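Local structure of Glyoxalase/bleomycin resistance protein/dioxygenase (Catenulispora acidiphila, 4N04) at residues A[15-18]-A[19-23]. The protein is of unconfirmed function but may act as a dioxygenase, being a member of the glyoxalase/bleomycin resistance protein/dioxygenase superfamily. The protein carries 1 engineered substitution. Numbering follows the deposited sequence.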
loop_
_atom_site.group_PDB
_atom_site.type_symbol
_atom_site.label_atom_id
_atom_site.label_comp_id
_atom_site.label_asym_id
_atom_site.label_seq_id
_atom_site.Cartn_x
_atom_site.Cartn_y
_atom_site.Cartn_z
ATOM N N GLY A 15 11.348 -1.808 -7.940
ATOM C CA GLY A 15 12.745 -1.807 -8.350
ATOM C C GLY A 15 13.634 -2.562 -7.373
ATOM O O GLY A 15 13.919 -3.736 -7.566
ATOM N N ASP A 16 14.118 -1.913 -6.306
ATOM C CA ASP A 16 14.843 -2.606 -5.247
ATOM C C ASP A 16 13.862 -3.263 -4.287
ATOM O O ASP A 16 13.064 -2.579 -3.650
ATOM C CB ASP A 16 15.766 -1.643 -4.498
ATOM C CG ASP A 16 16.205 -2.183 -3.137
ATOM O OD1 ASP A 16 16.328 -3.418 -2.948
ATOM O OD2 ASP A 16 16.433 -1.358 -2.237
ATOM N N PHE A 17 13.934 -4.586 -4.165
ATOM C CA PHE A 17 12.993 -5.298 -3.312
ATOM C C PHE A 17 13.096 -4.878 -1.839
ATOM O O PHE A 17 12.082 -4.570 -1.209
ATOM C CB PHE A 17 13.153 -6.803 -3.462
ATOM C CG PHE A 17 12.185 -7.595 -2.636
ATOM C CD1 PHE A 17 10.884 -7.797 -3.069
ATOM C CD2 PHE A 17 12.570 -8.142 -1.423
ATOM C CE1 PHE A 17 9.985 -8.537 -2.308
ATOM C CE2 PHE A 17 11.676 -8.884 -0.659
ATOM C CZ PHE A 17 10.382 -9.080 -1.105
ATOM N N GLY A 18 14.313 -4.850 -1.301
ATOM C CA GLY A 18 14.528 -4.455 0.081
ATOM C C GLY A 18 13.938 -3.110 0.477
ATOM O O GLY A 18 13.282 -2.996 1.516
ATOM N N ALA A 19 14.157 -2.084 -0.345
ATOM C CA ALA A 19 13.591 -0.762 -0.064
ATOM C C ALA A 19 12.068 -0.830 -0.058
ATOM O O ALA A 19 11.404 -0.268 0.816
ATOM C CB ALA A 19 14.066 0.255 -1.070
ATOM N N ALA A 20 11.522 -1.539 -1.035
ATOM C CA ALA A 20 10.076 -1.632 -1.180
ATOM C C ALA A 20 9.451 -2.397 -0.011
ATOM O O ALA A 20 8.419 -1.991 0.534
ATOM C CB ALA A 20 9.704 -2.275 -2.526
ATOM N N LEU A 21 10.074 -3.508 0.364
ATOM C CA LEU A 21 9.579 -4.313 1.466
ATOM C C LEU A 21 9.559 -3.491 2.753
ATOM O O LEU A 21 8.577 -3.528 3.500
ATOM C CB LEU A 21 10.442 -5.561 1.638
ATOM C CG LEU A 21 10.175 -6.464 2.843
ATOM C CD1 LEU A 21 8.728 -6.917 2.894
ATOM C CD2 LEU A 21 11.105 -7.670 2.774
ATOM N N ALA A 22 10.635 -2.746 2.996
ATOM C CA ALA A 22 10.721 -1.902 4.175
ATOM C C ALA A 22 9.570 -0.898 4.184
ATOM O O ALA A 22 8.816 -0.791 5.164
ATOM C CB ALA A 22 12.050 -1.181 4.201
ATOM N N TRP A 23 9.431 -0.179 3.072
ATOM C CA TRP A 23 8.416 0.855 2.942
ATOM C C TRP A 23 7.000 0.309 3.109
ATOM O O TRP A 23 6.222 0.845 3.892
ATOM C CB TRP A 23 8.562 1.582 1.611
ATOM C CG TRP A 23 7.681 2.777 1.497
ATOM C CD1 TRP A 23 7.971 4.048 1.896
ATOM C CD2 TRP A 23 6.358 2.819 0.949
ATOM N NE1 TRP A 23 6.910 4.878 1.636
ATOM C CE2 TRP A 23 5.909 4.150 1.048
ATOM C CE3 TRP A 23 5.508 1.860 0.385
ATOM C CZ2 TRP A 23 4.649 4.546 0.606
ATOM C CZ3 TRP A 23 4.254 2.260 -0.053
ATOM C CH2 TRP A 23 3.839 3.587 0.065
#
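D16 and A19 meet at the N-cap of helix 17-28, which follows strand 8-14 in the first βαβββ module of a vicinal oxygen chelate fold. The carboxylate of D16 reaches forward to the first turn, and OD2 accepts a weak, bent bond from the backbone N of A19 (3.0 Å, N-H...O 141°). CG stands anti to the backbone N (chi1 162°), which carries the carboxylate toward the amides at the start of the helix. The negative group there probably interacts favourably with the helix dipole. From D16 O onward the main chain settles into i to i+4 bonding, with A20 N as the first donor; the bond from L21 N to F17 O is short and nearly straight (2.8 Å, 165°), and A22 N follows on G18 O. One turn apart, F17 and L21 both hold CG anti to the backbone N, and their side chains meet at an oblique angle. F17 also touches A41, and L21 touches W43, so this side of the helix packs on strand 40-46. The first turn is tied further by E55, whose OE2 accepts from F17 N. L21 CB sits over one face of the F17 ring, near its rim, while the closest apolar approach is made by one branch of the leucine, with L21 CD2 lying 3.7 Å from F17 CE2 and 4.2 Å from CZ of the same ring.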